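Local coordinates for protein nisin leader peptide-processing serine protease NisP (Lactococcus lactis subsp. lactis, PDB 4MZD) that probably removes the leader peptide from the nisin precursor as a subtilisin-like serine endopeptidase of the bacterial cell wall, at residues S298-I303 with G313-F318; G289-Y294 with A307-A312; L246-L251 with Y350-A355. All coordinates share one frame; numbering follows the deposited sequence.

Contact 1: S298-I303 with G313-F318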
loop_
_atom_site.group_PDB
_atom_site.type_symbol
_atom_site.label_atom_id
_atom_site.label_comp_id
_atom_site.label_asym_id
_atom_site.label_seq_id
_atom_site.Cartn_x
_atom_site.Cartn_y
_atom_site.Cartn_z
ATOM N N SER A 298 6.022 -13.455 2.712
ATOM C CA SER A 298 6.628 -12.941 3.933
ATOM C C SER A 298 5.982 -13.558 5.159
ATOM O O SER A 298 4.765 -13.747 5.195
ATOM C CB SER A 298 6.446 -11.425 4.008
ATOM O OG SER A 298 6.968 -10.780 2.859
ATOM N N ASP A 299 6.784 -13.837 6.181
ATOM C CA ASP A 299 6.242 -14.411 7.404
ATOM C C ASP A 299 5.044 -13.633 7.940
ATOM O O ASP A 299 4.077 -14.228 8.417
ATOM C CB ASP A 299 7.317 -14.558 8.493
ATOM C CG ASP A 299 7.864 -13.224 8.982
ATOM O OD1 ASP A 299 8.163 -12.353 8.139
ATOM O OD2 ASP A 299 8.022 -13.065 10.216
ATOM N N PHE A 300 5.107 -12.306 7.864
ATOM C CA PHE A 300 4.037 -11.465 8.400
ATOM C C PHE A 300 2.838 -11.292 7.461
ATOM O O PHE A 300 1.797 -10.801 7.891
ATOM C CB PHE A 300 4.564 -10.071 8.762
ATOM C CG PHE A 300 5.303 -9.396 7.639
ATOM C CD1 PHE A 300 4.622 -8.858 6.554
ATOM C CD2 PHE A 300 6.691 -9.310 7.660
ATOM C CE1 PHE A 300 5.304 -8.256 5.513
ATOM C CE2 PHE A 300 7.378 -8.705 6.620
ATOM C CZ PHE A 300 6.688 -8.189 5.546
ATOM N N SER A 301 2.975 -11.630 6.183
ATOM C CA SER A 301 1.942 -11.244 5.223
ATOM C C SER A 301 0.673 -12.075 5.338
ATOM O O SER A 301 0.723 -13.302 5.474
ATOM C CB SER A 301 2.461 -11.343 3.792
ATOM O OG SER A 301 1.476 -10.885 2.874
ATOM N N ASN A 302 -0.469 -11.407 5.260
ATOM C CA ASN A 302 -1.699 -12.127 5.013
ATOM C C ASN A 302 -1.612 -12.796 3.645
ATOM O O ASN A 302 -0.800 -12.419 2.788
ATOM C CB ASN A 302 -2.893 -11.181 5.050
ATOM C CG ASN A 302 -3.251 -10.721 6.453
ATOM O OD1 ASN A 302 -2.583 -11.048 7.437
ATOM N ND2 ASN A 302 -4.330 -9.960 6.549
ATOM N N ILE A 303 -2.464 -13.791 3.449
ATOM C CA ILE A 303 -2.467 -14.574 2.228
ATOM C C ILE A 303 -3.842 -14.482 1.585
ATOM O O ILE A 303 -4.857 -14.715 2.244
ATOM C CB ILE A 303 -2.133 -16.062 2.512
ATOM C CG1 ILE A 303 -0.824 -16.197 3.301
ATOM C CG2 ILE A 303 -2.094 -16.868 1.217
ATOM C CD1 ILE A 303 -1.018 -16.278 4.805
ATOM N N GLY A 313 9.753 -7.873 2.419
ATOM C CA GLY A 313 10.728 -8.241 3.431
ATOM C C GLY A 313 10.263 -9.365 4.344
ATOM O O GLY A 313 9.326 -10.111 4.032
ATOM N N THR A 314 10.948 -9.495 5.476
ATOM C CA THR A 314 10.657 -10.555 6.427
ATOM C C THR A 314 11.038 -10.137 7.833
ATOM O O THR A 314 12.014 -9.401 8.040
ATOM C CB THR A 314 11.411 -11.851 6.065
ATOM O OG1 THR A 314 11.097 -12.860 7.028
ATOM C CG2 THR A 314 12.913 -11.648 6.071
ATOM N N THR A 315 10.267 -10.620 8.801
ATOM C CA THR A 315 10.627 -10.477 10.209
ATOM C C THR A 315 11.043 -11.809 10.840
ATOM O O THR A 315 11.218 -11.900 12.052
ATOM C CB THR A 315 9.508 -9.805 11.054
ATOM O OG1 THR A 315 8.239 -10.410 10.776
ATOM C CG2 THR A 315 9.415 -8.326 10.736
ATOM N N ALA A 316 11.233 -12.834 10.020
ATOM C CA ALA A 316 11.527 -14.159 10.564
ATOM C C ALA A 316 12.834 -14.190 11.350
ATOM O O ALA A 316 12.906 -14.794 12.422
ATOM C CB ALA A 316 11.543 -15.189 9.460
ATOM N N ASN A 317 13.871 -13.549 10.821
ATOM C CA ASN A 317 15.153 -13.536 11.514
ATOM C C ASN A 317 15.169 -12.563 12.677
ATOM O O ASN A 317 15.754 -12.842 13.716
ATOM C CB ASN A 317 16.295 -13.281 10.541
ATOM C CG ASN A 317 16.374 -14.348 9.486
ATOM O OD1 ASN A 317 16.366 -15.537 9.807
ATOM N ND2 ASN A 317 16.408 -13.946 8.224
ATOM N N PHE A 318 14.509 -11.420 12.514
ATOM C CA PHE A 318 14.340 -10.524 13.643
ATOM C C PHE A 318 13.745 -11.277 14.836
ATOM O O PHE A 318 14.210 -11.141 15.972
ATOM C CB PHE A 318 13.448 -9.339 13.279
ATOM C CG PHE A 318 13.370 -8.305 14.363
ATOM C CD1 PHE A 318 14.224 -7.217 14.361
ATOM C CD2 PHE A 318 12.462 -8.433 15.404
ATOM C CE1 PHE A 318 14.165 -6.271 15.364
ATOM C CE2 PHE A 318 12.400 -7.490 16.410
ATOM C CZ PHE A 318 13.252 -6.407 16.388
HETATM O O HOH W 1 9.569 -14.438 5.463
#
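Asp299 reaches across to Thr314 and Thr315 with its carboxylate, which sits just ahead of helix 316-328. Asp299 lies in the type I turn from Ser298 to Ser301. From its CB, CG is set between the backbone N and the carbonyl carbon (chi1 65°), and from there the side chain crosses those of Thr314 and Thr315 at about right angles. CG itself passes 3.4 Å from Thr315 OG1, and beyond it the two oxygens divide their work. OD1 accepts the backbone N-H of Thr315 at 2.8 Å in a nearly straight bond (164° at the hydrogen), and OD2 takes the hydroxyl of Thr315 through OG1 at 2.7 Å. Thr315 thus holds both oxygens, through N and OG1, each donor on the syn side and somewhat out of the carboxylate plane. Thr314 OG1 also stands near OD1, but its proton has another possible acceptor. The same OG1 accepts from Ala316 N at 3.0 Å, forming an ST turn, and a water joins it to Asp299 N.

Beside this cluster, Ser298 OG donates to Gly313 O over 2.7 Å, lying in the carbonyl plane. Ser298 CB rests over one face of the Phe300 ring, offset toward the rim, while Thr315 OG1 meets the ring edge 3.6 Å from CD2. The ring also meets that of Tyr350, outside these segments, and lies about 8 Å from the side chain of Ser353, the predicted catalytic serine. Thr315 occupies the N-cap position without making a capping bond of its own; its hydroxyl serves Asp299 instead. A carboxylate held by two donors near the start of a helix would probably be favoured in its ionised form, and its bonds tie the turn to the residue just before the helix.

Contact 2: G289-Y294 with A307-A312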
loop_
_atom_site.group_PDB
_atom_site.type_symbol
_atom_site.label_atom_id
_atom_site.label_comp_id
_atom_site.label_asym_id
_atom_site.label_seq_id
_atom_site.Cartn_x
_atom_site.Cartn_y
_atom_site.Cartn_z
ATOM N N GLY A 289 -0.017 -8.566 -1.485
ATOM C CA GLY A 289 0.665 -9.143 -0.343
ATOM C C GLY A 289 2.167 -9.096 -0.527
ATOM O O GLY A 289 2.679 -8.579 -1.533
ATOM N N GLY A 290 2.880 -9.651 0.447
ATOM C CA GLY A 290 4.319 -9.508 0.504
ATOM C C GLY A 290 5.088 -10.795 0.329
ATOM O O GLY A 290 4.673 -11.851 0.815
ATOM N N ILE A 291 6.210 -10.699 -0.385
ATOM C CA ILE A 291 7.201 -11.765 -0.418
ATOM C C ILE A 291 8.531 -11.280 0.150
ATOM O O ILE A 291 8.811 -10.073 0.212
ATOM C CB ILE A 291 7.415 -12.354 -1.843
ATOM C CG1 ILE A 291 7.703 -11.247 -2.860
ATOM C CG2 ILE A 291 6.227 -13.211 -2.262
ATOM C CD1 ILE A 291 8.241 -11.752 -4.177
ATOM N N ASP A 292 9.349 -12.235 0.573
ATOM C CA ASP A 292 10.706 -11.939 0.981
ATOM C C ASP A 292 11.669 -12.140 -0.188
ATOM O O ASP A 292 11.248 -12.409 -1.316
ATOM C CB ASP A 292 11.112 -12.731 2.234
ATOM C CG ASP A 292 11.126 -14.231 2.021
ATOM O OD1 ASP A 292 11.245 -14.697 0.861
ATOM O OD2 ASP A 292 11.044 -14.954 3.039
ATOM N N GLY A 293 12.958 -11.975 0.079
ATOM C CA GLY A 293 13.961 -12.043 -0.963
ATOM C C GLY A 293 14.119 -13.413 -1.592
ATOM O O GLY A 293 14.765 -13.537 -2.631
ATOM N N TYR A 294 13.543 -14.435 -0.965
ATOM C CA TYR A 294 13.559 -15.794 -1.499
ATOM C C TYR A 294 12.369 -16.065 -2.417
ATOM O O TYR A 294 12.283 -17.132 -3.030
ATOM C CB TYR A 294 13.539 -16.808 -0.357
ATOM C CG TYR A 294 14.798 -16.839 0.470
ATOM C CD1 TYR A 294 15.859 -17.659 0.117
ATOM C CD2 TYR A 294 14.925 -16.059 1.610
ATOM C CE1 TYR A 294 17.015 -17.693 0.870
ATOM C CE2 TYR A 294 16.076 -16.088 2.370
ATOM C CZ TYR A 294 17.117 -16.905 1.997
ATOM O OH TYR A 294 18.261 -16.933 2.758
ATOM N N ALA A 307 -4.682 -12.383 -4.772
ATOM C CA ALA A 307 -3.739 -11.283 -4.646
ATOM C C ALA A 307 -2.555 -11.406 -5.597
ATOM O O ALA A 307 -2.301 -12.461 -6.182
ATOM C CB ALA A 307 -3.255 -11.186 -3.217
ATOM N N ILE A 308 -1.840 -10.303 -5.747
ATOM C CA ILE A 308 -0.511 -10.306 -6.331
ATOM C C ILE A 308 0.465 -10.005 -5.202
ATOM O O ILE A 308 0.102 -9.336 -4.229
ATOM C CB ILE A 308 -0.387 -9.279 -7.471
ATOM C CG1 ILE A 308 0.973 -9.398 -8.166
ATOM C CG2 ILE A 308 -0.623 -7.863 -6.962
ATOM C CD1 ILE A 308 1.082 -8.550 -9.418
ATOM N N TYR A 309 1.690 -10.506 -5.318
ATOM C CA TYR A 309 2.685 -10.334 -4.267
ATOM C C TYR A 309 3.905 -9.595 -4.792
ATOM O O TYR A 309 4.279 -9.740 -5.957
ATOM C CB TYR A 309 3.091 -11.695 -3.688
ATOM C CG TYR A 309 1.935 -12.395 -3.008
ATOM C CD1 TYR A 309 1.753 -12.306 -1.633
ATOM C CD2 TYR A 309 1.007 -13.118 -3.747
ATOM C CE1 TYR A 309 0.687 -12.926 -1.014
ATOM C CE2 TYR A 309 -0.065 -13.736 -3.138
ATOM C CZ TYR A 309 -0.223 -13.632 -1.773
ATOM O OH TYR A 309 -1.284 -14.244 -1.147
ATOM N N ALA A 310 4.516 -8.787 -3.937
ATOM C CA ALA A 310 5.744 -8.096 -4.304
ATOM C C ALA A 310 6.620 -7.966 -3.060
ATOM O O ALA A 310 6.157 -8.187 -1.940
ATOM C CB ALA A 310 5.432 -6.736 -4.915
ATOM N N PRO A 311 7.905 -7.629 -3.241
ATOM C CA PRO A 311 8.801 -7.652 -2.076
ATOM C C PRO A 311 8.409 -6.702 -0.943
ATOM O O PRO A 311 8.285 -5.490 -1.147
ATOM C CB PRO A 311 10.161 -7.286 -2.679
ATOM C CG PRO A 311 10.075 -7.827 -4.075
ATOM C CD PRO A 311 8.658 -7.516 -4.502
ATOM N N ALA A 312 8.260 -7.291 0.245
ATOM C CA ALA A 312 7.889 -6.610 1.479
ATOM C C ALA A 312 8.885 -6.879 2.603
ATOM O O ALA A 312 8.834 -6.220 3.635
ATOM C CB ALA A 312 6.502 -7.041 1.924
#
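An edge of the central sheet of the subtilase fold is built here from strands 286-291 and 308-311, which run parallel, with Gly289 facing Tyr309, Gly290 facing Ala310 and Ile291 facing Pro311. Four backbone bonds alternate between them. Gly289 N donates to Ile308 O (2.9 Å) and Ala310 N to Gly289 O (3.0 Å); farther on, Ile291 N donates to Ala310 O (3.0 Å) and Ala312 N to Ile291 O (2.8 Å). The short strand axes cross at 46°, a strong twist.

The absence of side chains at Gly289 and Gly290 lets the Tyr309 ring and Ala312 CB lie on the backbone. Tyr309 CD1 is only 3.4 Å from Gly289 C, with Gly290 N at the ring edge; its hydroxyl bonds to Gly304 N in the connecting loop. Ala312 CB, in turn, packs on Gly290 CA at 3.6 Å. With CG1 between the backbone N and the carbonyl carbon (chi1 52°), Ile291 spreads its branches along the partner strand: CG2 meets Tyr309 CB at 3.8 Å, while CG1 lies 3.5 Å from Ala310 C and more loosely against Pro311 CD. Tyr77 of helix 73-79 touches both Ile291 and Pro311.

No helix intervenes in the chain between these strands, so the loop alone carries it across. The pair forms part of the mainly parallel central sheet of the subtilisin-like fold.

Contact 3: L246-L251 with Y350-A355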
loop_
_atom_site.group_PDB
_atom_site.type_symbol
_atom_site.label_atom_id
_atom_site.label_comp_id
_atom_site.label_asym_id
_atom_site.label_seq_id
_atom_site.Cartn_x
_atom_site.Cartn_y
_atom_site.Cartn_z
ATOM N N LEU A 246 -2.701 -5.957 1.572
ATOM C CA LEU A 246 -3.161 -6.957 2.529
ATOM C C LEU A 246 -2.510 -6.700 3.884
ATOM O O LEU A 246 -1.424 -6.142 3.963
ATOM C CB LEU A 246 -2.794 -8.361 2.058
ATOM C CG LEU A 246 -3.561 -8.917 0.862
ATOM C CD1 LEU A 246 -2.957 -10.232 0.425
ATOM C CD2 LEU A 246 -5.039 -9.085 1.183
ATOM N N GLY A 247 -3.165 -7.141 4.953
ATOM C CA GLY A 247 -2.627 -6.957 6.288
ATOM C C GLY A 247 -1.338 -7.718 6.530
ATOM O O GLY A 247 -0.978 -8.628 5.777
ATOM N N ASN A 248 -0.651 -7.340 7.607
ATOM C CA ASN A 248 0.603 -7.974 8.012
ATOM C C ASN A 248 0.410 -8.857 9.245
ATOM O O ASN A 248 1.236 -8.848 10.161
ATOM C CB ASN A 248 1.665 -6.918 8.347
ATOM C CG ASN A 248 2.013 -6.024 7.176
ATOM O OD1 ASN A 248 2.233 -6.482 6.053
ATOM N ND2 ASN A 248 2.098 -4.728 7.448
ATOM N N ASP A 249 -0.674 -9.630 9.264
ATOM C CA ASP A 249 -1.042 -10.408 10.447
ATOM C C ASP A 249 -0.973 -11.914 10.231
ATOM O O ASP A 249 -1.484 -12.687 11.042
ATOM C CB ASP A 249 -2.416 -9.971 10.961
ATOM C CG ASP A 249 -2.409 -8.525 11.397
ATOM O OD1 ASP A 249 -1.655 -8.197 12.338
ATOM O OD2 ASP A 249 -3.124 -7.701 10.788
ATOM N N SER A 250 -0.328 -12.326 9.145
ATOM C CA SER A 250 -0.136 -13.746 8.853
ATOM C C SER A 250 -1.451 -14.516 8.746
ATOM O O SER A 250 -1.500 -15.707 9.044
ATOM C CB SER A 250 0.764 -14.403 9.911
ATOM O OG SER A 250 1.975 -13.679 10.064
ATOM N N LEU A 251 -2.505 -13.835 8.316
ATOM C CA LEU A 251 -3.833 -14.437 8.201
ATOM C C LEU A 251 -4.154 -14.849 6.777
ATOM O O LEU A 251 -3.991 -14.059 5.847
ATOM C CB LEU A 251 -4.915 -13.459 8.664
ATOM C CG LEU A 251 -4.847 -12.984 10.112
ATOM C CD1 LEU A 251 -5.784 -11.810 10.362
ATOM C CD2 LEU A 251 -5.161 -14.135 11.060
ATOM N N TYR A 350 9.772 -2.685 6.604
ATOM C CA TYR A 350 9.175 -3.921 6.101
ATOM C C TYR A 350 7.666 -3.784 6.160
ATOM O O TYR A 350 7.143 -2.969 6.916
ATOM C CB TYR A 350 9.621 -5.140 6.924
ATOM C CG TYR A 350 9.093 -5.117 8.337
ATOM C CD1 TYR A 350 7.855 -5.679 8.645
ATOM C CD2 TYR A 350 9.803 -4.507 9.359
ATOM C CE1 TYR A 350 7.349 -5.638 9.926
ATOM C CE2 TYR A 350 9.302 -4.466 10.650
ATOM C CZ TYR A 350 8.076 -5.037 10.918
ATOM O OH TYR A 350 7.572 -5.007 12.195
ATOM N N GLY A 351 6.972 -4.594 5.372
ATOM C CA GLY A 351 5.526 -4.657 5.448
ATOM C C GLY A 351 4.873 -4.554 4.085
ATOM O O GLY A 351 5.463 -4.038 3.123
ATOM N N ASN A 352 3.634 -5.026 3.997
ATOM C CA ASN A 352 2.940 -5.018 2.718
ATOM C C ASN A 352 2.689 -3.615 2.182
ATOM O O ASN A 352 2.436 -3.439 0.989
ATOM C CB ASN A 352 1.639 -5.803 2.815
ATOM C CG ASN A 352 1.884 -7.290 2.961
ATOM O OD1 ASN A 352 3.009 -7.762 2.763
ATOM N ND2 ASN A 352 0.840 -8.037 3.298
ATOM N N SER A 353 2.760 -2.616 3.056
ATOM C CA SER A 353 2.705 -1.231 2.598
ATOM C C SER A 353 3.800 -0.868 1.603
ATOM O O SER A 353 3.678 0.154 0.938
ATOM C CB SER A 353 2.794 -0.266 3.766
ATOM O OG SER A 353 3.991 -0.462 4.478
ATOM N N PHE A 354 4.860 -1.670 1.525
ATOM C CA PHE A 354 5.978 -1.389 0.637
ATOM C C PHE A 354 6.003 -2.283 -0.594
ATOM O O PHE A 354 6.743 -2.010 -1.542
ATOM C CB PHE A 354 7.283 -1.410 1.427
ATOM C CG PHE A 354 7.226 -0.515 2.614
ATOM C CD1 PHE A 354 7.110 0.861 2.439
ATOM C CD2 PHE A 354 7.185 -1.028 3.895
ATOM C CE1 PHE A 354 6.986 1.699 3.521
ATOM C CE2 PHE A 354 7.072 -0.182 4.992
ATOM C CZ PHE A 354 6.974 1.186 4.798
ATOM N N ALA A 355 5.178 -3.333 -0.581
ATOM C CA ALA A 355 4.901 -4.133 -1.772
ATOM C C ALA A 355 3.872 -3.423 -2.650
ATOM O O ALA A 355 4.010 -3.350 -3.870
ATOM C CB ALA A 355 4.390 -5.511 -1.364
#
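Asn248 OD1 accepts the backbone N-H of Asn352 at 2.9 Å, with 164° at the hydrogen and the donor tilted slightly from the amide plane. The return bond comes from the Asn352 side chain, whose ND2 donates to Leu246 O at 3.0 Å. Leu246 O lies in the Asn352 amide plane, but the donor stands well above the carbonyl plane, 66° out. The two asparagine side chains slide past each other in opposite directions with their amide planes 65° apart.

Each amide has a further partner. Asn352 ND2 also bonds to Ser301 OG, whereas Asn248 ND2 bonds to O of Arg488, the C-terminal residue of the chain. Ser353 OG bonds to the same Arg488 O and to His147 NE2.

Farther out, Leu246 CB packs 3.9 Å from Asn352 ND2, Gly351 CA stands 3.8 Å from Asn248 OD1, and Phe300 touches both asparagines. Fixing OD1 on the loop just before Ser353 should hold Asn248 with its ND2 facing the reactive centre. An asparagine amide beside the predicted catalytic serine, here on a chain-terminal carbonyl, is consistent with the oxyanion hole of subtilisin-like proteases.

Overall arrangement
The three contacts form one cluster in the catalytic domain, their centres 8 to 9 Å apart. Along the chain, contact 3 closes a long loop that contains the other two, whose segments alternate: 289-294, 298-303, 307-312, 313-318. Strands 241-245, 286-291 and 308-311 are successive neighbours in the central sheet; contact 2 pairs the end of 286-291 with 308-311, while the 246-251 loop of contact 3 follows strand 241-245. Residues 298-303 interlock with both: Ser298 and Ser301 bond to Gly290, Asp299 and Ile303 to the 246-251 loop. Ala312 O bonds to Gly351 N, completing the link to the predicted nucleophile loop, so strand ends and connecting loops together frame the predicted active site.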